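Local coordinates for exported gluconolactonase (Xanthomonas campestris pv. campestris, PDB 3DR2), which hydrolyses gluconolactone to gluconic acid as a gluconolactonase of the SMP-30 family, a six-bladed beta-propeller that binds calcium, at residues 143-148 with 169-174; 42-47 with 61-66. All coordinates share one frame; numbering follows the deposited sequence.

The two contacts belong to different blades of a six-bladed beta-propeller. Contact 2 comes first along the chain and is complete before contact 1 begins. It fits the loop 42-47, which leads into strand 47-53, against the end of strand 58-63, with one antiparallel bridge, Ser47 with Asp63. Contact 1 pairs strands 144-147 and 169-174, the two middle strands of a four-stranded sheet. The centres of the two contacts are about 23 Å apart, their nearest atoms about 12 Å, so they do not touch. A bound calcium lies about 6 Å from the side chain of Thr147 and one about 7 Å from that of Trp46; contact 2 also reaches the second subunit.

Contact 1: residues 143-148 with 169-174; sequences AIWFTD and HSVYRL
Arg173 lays its side chain across the indole of Trp145, its partner in a non-hydrogen-bonded antiparallel pair. Arg173 CB sits over the six-membered ring of Trp145, 4.0 Å from its centroid and almost on the ring normal, a CH-pi contact. CG follows over the same face near Trp145 CE2, and Arg173 CD comes to 3.3 Å from Trp145 CZ2. With CG anti to the backbone N (chi1 173°) and the chain extended as far as NE, the methylenes run on past the indole until Arg173 NE meets Ala143 CB at 3.5 Å. The guanidinium stands at 75° to the indole; a water in the plane of both groups accepts from Arg173 NE and Trp145 NE1. At the end of the chain, Arg173 NH1 forms a salt bridge with Asp141 and NH2 bonds to Gln182.

On the face carrying Phe146 and Tyr172, Tyr172 CB lies over the Phe146 ring, while the two rings, slid apart with planes at 25°, barely overlap. A second water accepts from Tyr172 OH and Ser170 N and donates to Asp148 OD1, which also bonds to Asn131 N, while OD2 bonds to Ser132 N. Backbone bonds pair Ile144 with Leu174 and Phe146 with Tyr172; Asp148 N bonds to Ser170 O (2.9 Å).

The pairing of these middle blade strands thus supplies CH-pi cover and water bridges for buried polar groups, while Asp141 probably neutralises the arginine.

Contact 2: residues 42-47 with 61-66; sequences DQATWS and WSDLVG
Trp46, Asp63 and Val65 bury the most surface here, where the loop entering strand 47-53 of a beta-propeller blade meets the end of strand 58-63. Asp63 gathers the loop backbone with its carboxylate. Its CG is anti to the backbone N (chi1 177°), which carries Asp63 OD2 to Trp46 N at 3.0 Å in an almost straight bond, 178° at the hydrogen. Thr45 N also gives to Asp63 OD2, at 3.2 Å and 155°, and both donors approach from the same face, above the carboxylate plane. Thr45 N also reaches OD1, weakly. A weak bond from Gly66 N reaches OD2 as well, so the carboxylate ties its own turn to the loop and its negative charge is probably stabilised by these amides. OD1 packs against Ala44 CB and takes a hydrogen bond from a water that also bonds Thr45 OG1.

Trp46 O accepts from Leu64 N at 2.9 Å. The Trp46 side chain runs beside that of Leu64, pointing the same way, with CD1 near Leu64 CB. Val65 fills the angle between two loop residues: Val65 CG2 presses on Trp46 CB at 3.5 Å, and Val65 CG1 meets Thr45 CG2 at 3.8 Å. Thr45 and Val65 also pack against Val65 and Thr45 of the second subunit, placing this corner at the dimer interface.

Ser47 pairs with Asp63 itself, non-hydrogen-bonded and antiparallel. Two residues back along the strand, Trp61 NE1 gives a weak bond at 3.2 Å to Ser47 OG, which lies in the plane of the indole at its edge and is itself bonded to the carbonyl of Gly296.

Contact 1: residues 143-148 with 169-174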
ATOM      1  N   ALA A 143     -11.432   0.479 -30.101  1.00 22.11           N
ATOM      2  CA  ALA A 143     -11.605   1.674 -29.285  1.00 21.58           C
ATOM      3  C   ALA A 143     -11.514   1.308 -27.807  1.00 18.57           C
ATOM      4  O   ALA A 143     -11.995   0.256 -27.398  1.00 20.69           O
ATOM      5  CB  ALA A 143     -12.957   2.315 -29.575  1.00 20.64           C
ATOM      6  N   ILE A 144     -10.886   2.172 -27.016  1.00 19.76           N
ATOM      7  CA  ILE A 144     -10.765   1.938 -25.580  1.00 19.16           C
ATOM      8  C   ILE A 144     -11.818   2.793 -24.882  1.00 18.17           C
ATOM      9  O   ILE A 144     -11.847   4.011 -25.057  1.00 18.71           O
ATOM     10  CB  ILE A 144      -9.369   2.352 -25.053  1.00 18.83           C
ATOM     11  CG1 ILE A 144      -8.295   1.461 -25.672  1.00 19.48           C
ATOM     12  CG2 ILE A 144      -9.324   2.255 -23.526  1.00 17.53           C
ATOM     13  CD1 ILE A 144      -6.895   1.927 -25.391  1.00 20.86           C
ATOM     14  N   TRP A 145     -12.688   2.148 -24.108  1.00 17.20           N
ATOM     15  CA  TRP A 145     -13.735   2.846 -23.367  1.00 15.90           C
ATOM     16  C   TRP A 145     -13.352   2.834 -21.896  1.00 14.61           C
ATOM     17  O   TRP A 145     -12.889   1.817 -21.388  1.00 15.36           O
ATOM     18  CB  TRP A 145     -15.079   2.132 -23.516  1.00 17.94           C
ATOM     19  CG  TRP A 145     -15.685   2.187 -24.883  1.00 18.24           C
ATOM     20  CD1 TRP A 145     -15.213   1.598 -26.022  1.00 19.34           C
ATOM     21  CD2 TRP A 145     -16.905   2.840 -25.242  1.00 19.45           C
ATOM     22  NE1 TRP A 145     -16.072   1.845 -27.073  1.00 19.68           N
ATOM     23  CE2 TRP A 145     -17.116   2.606 -26.620  1.00 19.56           C
ATOM     24  CE3 TRP A 145     -17.841   3.602 -24.533  1.00 19.32           C
ATOM     25  CZ2 TRP A 145     -18.230   3.108 -27.300  1.00 20.61           C
ATOM     26  CZ3 TRP A 145     -18.949   4.101 -25.210  1.00 20.40           C
ATOM     27  CH2 TRP A 145     -19.131   3.850 -26.582  1.00 20.62           C
ATOM     28  N   PHE A 146     -13.556   3.945 -21.202  1.00 14.88           N
ATOM     29  CA  PHE A 146     -13.200   3.976 -19.788  1.00 13.50           C
ATOM     30  C   PHE A 146     -14.043   4.941 -18.969  1.00 14.81           C
ATOM     31  O   PHE A 146     -14.705   5.821 -19.513  1.00 15.50           O
ATOM     32  CB  PHE A 146     -11.710   4.304 -19.639  1.00 13.97           C
ATOM     33  CG  PHE A 146     -11.334   5.704 -20.070  1.00 16.69           C
ATOM     34  CD1 PHE A 146     -11.321   6.748 -19.150  1.00 17.01           C
ATOM     35  CD2 PHE A 146     -10.934   5.961 -21.379  1.00 17.75           C
ATOM     36  CE1 PHE A 146     -10.909   8.029 -19.520  1.00 17.91           C
ATOM     37  CE2 PHE A 146     -10.520   7.237 -21.765  1.00 19.14           C
ATOM     38  CZ  PHE A 146     -10.505   8.275 -20.831  1.00 18.61           C
ATOM     39  N   THR A 147     -14.025   4.744 -17.653  1.00 14.93           N
ATOM     40  CA  THR A 147     -14.770   5.583 -16.722  1.00 15.64           C
ATOM     41  C   THR A 147     -13.806   6.553 -16.045  1.00 15.23           C
ATOM     42  O   THR A 147     -12.648   6.217 -15.777  1.00 11.86           O
ATOM     43  CB  THR A 147     -15.446   4.735 -15.637  1.00 14.75           C
ATOM     44  OG1 THR A 147     -14.457   3.923 -14.982  1.00 14.95           O
ATOM     45  CG2 THR A 147     -16.509   3.844 -16.252  1.00 16.06           C
ATOM     46  N   ASP A 148     -14.292   7.754 -15.751  1.00 15.97           N
ATOM     47  CA  ASP A 148     -13.446   8.760 -15.138  1.00 16.10           C
ATOM     48  C   ASP A 148     -13.975   9.397 -13.848  1.00 17.34           C
ATOM     49  O   ASP A 148     -14.228  10.597 -13.798  1.00 16.12           O
ATOM     50  CB  ASP A 148     -13.145   9.862 -16.163  1.00 16.53           C
ATOM     51  CG  ASP A 148     -12.007  10.761 -15.732  1.00 18.18           C
ATOM     52  OD1 ASP A 148     -12.061  11.979 -16.009  1.00 16.49           O
ATOM     53  OD2 ASP A 148     -11.050  10.252 -15.120  1.00 16.81           O
ATOM     54  N   HIS A 169     -17.957  13.594 -14.525  1.00 18.27           N
ATOM     55  CA  HIS A 169     -17.349  12.266 -14.381  1.00 15.96           C
ATOM     56  C   HIS A 169     -17.927  11.550 -15.589  1.00 15.27           C
ATOM     57  O   HIS A 169     -19.093  11.169 -15.578  1.00 17.25           O
ATOM     58  CB  HIS A 169     -17.848  11.555 -13.122  1.00 15.22           C
ATOM     59  CG  HIS A 169     -17.662  12.333 -11.861  1.00 15.80           C
ATOM     60  ND1 HIS A 169     -18.242  11.955 -10.671  1.00 15.51           N
ATOM     61  CD2 HIS A 169     -16.967  13.466 -11.600  1.00 15.32           C
ATOM     62  CE1 HIS A 169     -17.913  12.822  -9.728  1.00 17.06           C
ATOM     63  NE2 HIS A 169     -17.141  13.748 -10.266  1.00 16.68           N
ATOM     64  N   SER A 170     -17.121  11.343 -16.621  1.00 17.07           N
ATOM     65  CA  SER A 170     -17.650  10.740 -17.831  1.00 16.74           C
ATOM     66  C   SER A 170     -17.144   9.366 -18.216  1.00 17.78           C
ATOM     67  O   SER A 170     -16.174   8.858 -17.657  1.00 16.51           O
ATOM     68  CB  SER A 170     -17.396  11.686 -19.007  1.00 18.01           C
ATOM     69  OG  SER A 170     -17.842  12.996 -18.710  1.00 19.81           O
ATOM     70  N   VAL A 171     -17.850   8.773 -19.173  1.00 18.86           N
ATOM     71  CA  VAL A 171     -17.480   7.497 -19.762  1.00 19.33           C
ATOM     72  C   VAL A 171     -16.964   8.012 -21.098  1.00 20.60           C
ATOM     73  O   VAL A 171     -17.665   8.758 -21.782  1.00 20.05           O
ATOM     74  CB  VAL A 171     -18.696   6.580 -20.022  1.00 21.80           C
ATOM     75  CG1 VAL A 171     -18.267   5.390 -20.871  1.00 21.38           C
ATOM     76  CG2 VAL A 171     -19.277   6.087 -18.706  1.00 23.05           C
ATOM     77  N   TYR A 172     -15.739   7.650 -21.453  1.00 17.91           N
ATOM     78  CA  TYR A 172     -15.155   8.111 -22.707  1.00 19.29           C
ATOM     79  C   TYR A 172     -14.839   6.978 -23.666  1.00 20.15           C
ATOM     80  O   TYR A 172     -14.712   5.821 -23.265  1.00 21.46           O
ATOM     81  CB  TYR A 172     -13.846   8.865 -22.461  1.00 17.54           C
ATOM     82  CG  TYR A 172     -13.952  10.123 -21.638  1.00 19.03           C
ATOM     83  CD1 TYR A 172     -13.871  10.082 -20.250  1.00 15.94           C
ATOM     84  CD2 TYR A 172     -14.084  11.367 -22.254  1.00 16.68           C
ATOM     85  CE1 TYR A 172     -13.909  11.246 -19.494  1.00 17.94           C
ATOM     86  CE2 TYR A 172     -14.127  12.533 -21.514  1.00 16.93           C
ATOM     87  CZ  TYR A 172     -14.038  12.469 -20.134  1.00 16.68           C
ATOM     88  OH  TYR A 172     -14.086  13.626 -19.401  1.00 18.61           O
ATOM     89  N   ARG A 173     -14.705   7.336 -24.940  1.00 19.91           N
ATOM     90  CA  ARG A 173     -14.347   6.386 -25.984  1.00 18.98           C
ATOM     91  C   ARG A 173     -13.123   6.930 -26.707  1.00 19.87           C
ATOM     92  O   ARG A 173     -13.147   8.049 -27.226  1.00 18.51           O
ATOM     93  CB  ARG A 173     -15.483   6.196 -26.993  1.00 20.59           C
ATOM     94  CG  ARG A 173     -15.079   5.333 -28.186  1.00 22.02           C
ATOM     95  CD  ARG A 173     -16.250   5.066 -29.120  1.00 22.56           C
ATOM     96  NE  ARG A 173     -15.867   4.217 -30.249  1.00 22.81           N
ATOM     97  CZ  ARG A 173     -15.284   4.660 -31.360  1.00 25.24           C
ATOM     98  NH1 ARG A 173     -14.970   3.813 -32.331  1.00 25.35           N
ATOM     99  NH2 ARG A 173     -15.029   5.950 -31.509  1.00 23.66           N
ATOM    100  N   LEU A 174     -12.052   6.143 -26.735  1.00 19.46           N
ATOM    101  CA  LEU A 174     -10.824   6.555 -27.403  1.00 20.10           C
ATOM    102  C   LEU A 174     -10.725   5.753 -28.695  1.00 20.51           C
ATOM    103  O   LEU A 174     -10.482   4.550 -28.673  1.00 22.05           O
ATOM    104  CB  LEU A 174      -9.603   6.272 -26.515  1.00 20.04           C
ATOM    105  CG  LEU A 174      -8.319   7.069 -26.794  1.00 22.52           C
ATOM    106  CD1 LEU A 174      -7.175   6.467 -25.991  1.00 23.15           C
ATOM    107  CD2 LEU A 174      -7.980   7.049 -28.265  1.00 25.87           C
TER
HETATM  108  O   HOH W   1     -16.129   1.453 -30.015  1.00 18.86           O
HETATM  109  O   HOH W   2     -14.534  12.944 -16.761  1.00 18.98           O

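Contact 2: residues 42-47 with 61-66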
ATOM      1  N   ASP A  42      -2.728 -13.647  -1.797  1.00 14.74           N
ATOM      2  CA  ASP A  42      -3.340 -12.965  -0.663  1.00 14.84           C
ATOM      3  C   ASP A  42      -2.382 -11.992  -0.006  1.00 14.89           C
ATOM      4  O   ASP A  42      -2.541 -11.655   1.161  1.00 17.21           O
ATOM      5  CB  ASP A  42      -3.845 -13.991   0.366  1.00 18.10           C
ATOM      6  CG  ASP A  42      -2.721 -14.770   1.046  1.00 19.57           C
ATOM      7  OD1 ASP A  42      -1.534 -14.582   0.715  1.00 22.14           O
ATOM      8  OD2 ASP A  42      -3.041 -15.590   1.928  1.00 24.31           O
ATOM      9  N   GLN A  43      -1.403 -11.517  -0.771  1.00 14.70           N
ATOM     10  CA  GLN A  43      -0.403 -10.609  -0.223  1.00 14.73           C
ATOM     11  C   GLN A  43      -0.418  -9.174  -0.751  1.00 14.00           C
ATOM     12  O   GLN A  43       0.525  -8.423  -0.529  1.00 14.47           O
ATOM     13  CB  GLN A  43       0.995 -11.210  -0.412  1.00 16.07           C
ATOM     14  CG  GLN A  43       1.207 -12.516   0.347  1.00 18.15           C
ATOM     15  CD  GLN A  43       1.093 -12.334   1.845  1.00 20.51           C
ATOM     16  OE1 GLN A  43       1.779 -11.492   2.431  1.00 21.19           O
ATOM     17  NE2 GLN A  43       0.234 -13.128   2.479  1.00 21.41           N
ATOM     18  N   ALA A  44      -1.481  -8.784  -1.444  1.00 11.97           N
ATOM     19  CA  ALA A  44      -1.562  -7.413  -1.951  1.00 13.11           C
ATOM     20  C   ALA A  44      -2.259  -6.551  -0.904  1.00 12.94           C
ATOM     21  O   ALA A  44      -2.483  -6.993   0.220  1.00 14.19           O
ATOM     22  CB  ALA A  44      -2.362  -7.386  -3.248  1.00 12.13           C
ATOM     23  N   THR A  45      -2.586  -5.310  -1.256  1.00 11.89           N
ATOM     24  CA  THR A  45      -3.322  -4.466  -0.324  1.00 11.82           C
ATOM     25  C   THR A  45      -4.693  -4.114  -0.909  1.00 12.36           C
ATOM     26  O   THR A  45      -5.707  -4.235  -0.232  1.00 12.63           O
ATOM     27  CB  THR A  45      -2.583  -3.163   0.014  1.00 11.06           C
ATOM     28  OG1 THR A  45      -1.367  -3.462   0.713  1.00 13.69           O
ATOM     29  CG2 THR A  45      -3.461  -2.293   0.907  1.00 12.98           C
ATOM     30  N   TRP A  46      -4.726  -3.689  -2.170  1.00 12.25           N
ATOM     31  CA  TRP A  46      -5.995  -3.333  -2.799  1.00 13.40           C
ATOM     32  C   TRP A  46      -6.008  -3.834  -4.239  1.00 15.12           C
ATOM     33  O   TRP A  46      -5.675  -3.100  -5.167  1.00 13.35           O
ATOM     34  CB  TRP A  46      -6.190  -1.810  -2.753  1.00 17.25           C
ATOM     35  CG  TRP A  46      -7.554  -1.327  -3.184  1.00 18.52           C
ATOM     36  CD1 TRP A  46      -8.094  -1.401  -4.436  1.00 20.92           C
ATOM     37  CD2 TRP A  46      -8.525  -0.656  -2.369  1.00 21.79           C
ATOM     38  NE1 TRP A  46      -9.335  -0.816  -4.454  1.00 22.96           N
ATOM     39  CE2 TRP A  46      -9.626  -0.350  -3.199  1.00 20.62           C
ATOM     40  CE3 TRP A  46      -8.571  -0.280  -1.018  1.00 21.64           C
ATOM     41  CZ2 TRP A  46     -10.765   0.318  -2.724  1.00 22.74           C
ATOM     42  CZ3 TRP A  46      -9.704   0.385  -0.544  1.00 22.71           C
ATOM     43  CH2 TRP A  46     -10.784   0.677  -1.398  1.00 23.49           C
ATOM     44  N   SER A  47      -6.392  -5.096  -4.404  1.00 12.94           N
ATOM     45  CA  SER A  47      -6.439  -5.737  -5.715  1.00 11.56           C
ATOM     46  C   SER A  47      -7.564  -5.185  -6.572  1.00 13.91           C
ATOM     47  O   SER A  47      -8.691  -5.008  -6.100  1.00 11.98           O
ATOM     48  CB  SER A  47      -6.616  -7.248  -5.549  1.00 13.96           C
ATOM     49  OG  SER A  47      -5.499  -7.808  -4.877  1.00 13.23           O
ATOM     50  N   TRP A  61      -3.452  -8.134 -13.000  1.00 11.51           N
ATOM     51  CA  TRP A  61      -4.316  -7.333 -12.143  1.00 11.54           C
ATOM     52  C   TRP A  61      -3.467  -6.347 -11.357  1.00 12.41           C
ATOM     53  O   TRP A  61      -2.248  -6.488 -11.299  1.00 10.86           O
ATOM     54  CB  TRP A  61      -5.179  -8.228 -11.239  1.00 12.80           C
ATOM     55  CG  TRP A  61      -4.613  -8.624  -9.920  1.00 11.95           C
ATOM     56  CD1 TRP A  61      -4.934  -8.095  -8.709  1.00 12.64           C
ATOM     57  CD2 TRP A  61      -3.682  -9.684  -9.662  1.00 11.48           C
ATOM     58  NE1 TRP A  61      -4.272  -8.762  -7.706  1.00 12.63           N
ATOM     59  CE2 TRP A  61      -3.495  -9.743  -8.264  1.00 12.50           C
ATOM     60  CE3 TRP A  61      -2.993 -10.594 -10.476  1.00 13.12           C
ATOM     61  CZ2 TRP A  61      -2.643 -10.675  -7.657  1.00 14.49           C
ATOM     62  CZ3 TRP A  61      -2.147 -11.520  -9.873  1.00 13.37           C
ATOM     63  CH2 TRP A  61      -1.980 -11.552  -8.475  1.00 12.53           C
ATOM     64  N   SER A  62      -4.102  -5.330 -10.784  1.00 10.72           N
ATOM     65  CA  SER A  62      -3.364  -4.308 -10.054  1.00 10.21           C
ATOM     66  C   SER A  62      -3.459  -4.362  -8.547  1.00 12.18           C
ATOM     67  O   SER A  62      -4.476  -4.755  -7.996  1.00 12.22           O
ATOM     68  CB  SER A  62      -3.861  -2.909 -10.447  1.00 11.64           C
ATOM     69  OG  SER A  62      -3.756  -2.680 -11.830  1.00 12.39           O
ATOM     70  N   ASP A  63      -2.377  -3.971  -7.885  1.00 10.75           N
ATOM     71  CA  ASP A  63      -2.423  -3.811  -6.441  1.00 11.98           C
ATOM     72  C   ASP A  63      -2.354  -2.285  -6.435  1.00 12.98           C
ATOM     73  O   ASP A  63      -1.273  -1.706  -6.457  1.00 14.95           O
ATOM     74  CB  ASP A  63      -1.204  -4.377  -5.725  1.00 13.52           C
ATOM     75  CG  ASP A  63      -1.263  -4.128  -4.222  1.00 12.43           C
ATOM     76  OD1 ASP A  63      -0.403  -4.641  -3.479  1.00 15.50           O
ATOM     77  OD2 ASP A  63      -2.187  -3.407  -3.779  1.00 14.32           O
ATOM     78  N   LEU A  64      -3.519  -1.644  -6.454  1.00 13.02           N
ATOM     79  CA  LEU A  64      -3.613  -0.184  -6.513  1.00 14.59           C
ATOM     80  C   LEU A  64      -2.794   0.537  -5.460  1.00 14.11           C
ATOM     81  O   LEU A  64      -1.984   1.405  -5.772  1.00 13.58           O
ATOM     82  CB  LEU A  64      -5.078   0.235  -6.382  1.00 15.69           C
ATOM     83  CG  LEU A  64      -5.618   1.476  -7.107  1.00 21.92           C
ATOM     84  CD1 LEU A  64      -6.839   1.959  -6.349  1.00 17.96           C
ATOM     85  CD2 LEU A  64      -4.589   2.584  -7.207  1.00 18.81           C
ATOM     86  N   VAL A  65      -3.012   0.177  -4.204  1.00 12.02           N
ATOM     87  CA  VAL A  65      -2.314   0.812  -3.103  1.00 12.55           C
ATOM     88  C   VAL A  65      -0.835   0.437  -3.020  1.00 12.93           C
ATOM     89  O   VAL A  65      -0.008   1.244  -2.590  1.00 11.57           O
ATOM     90  CB  VAL A  65      -3.047   0.493  -1.784  1.00 12.75           C
ATOM     91  CG1 VAL A  65      -2.274   1.021  -0.593  1.00 14.51           C
ATOM     92  CG2 VAL A  65      -4.437   1.119  -1.827  1.00 13.88           C
ATOM     93  N   GLY A  66      -0.509  -0.780  -3.446  1.00 11.73           N
ATOM     94  CA  GLY A  66       0.870  -1.240  -3.428  1.00 12.24           C
ATOM     95  C   GLY A  66       1.653  -0.770  -4.643  1.00 12.89           C
ATOM     96  O   GLY A  66       2.855  -1.005  -4.750  1.00 11.56           O
TER
HETATM   97  O   HOH W   3       0.570  -4.013  -0.948  1.00 14.83           O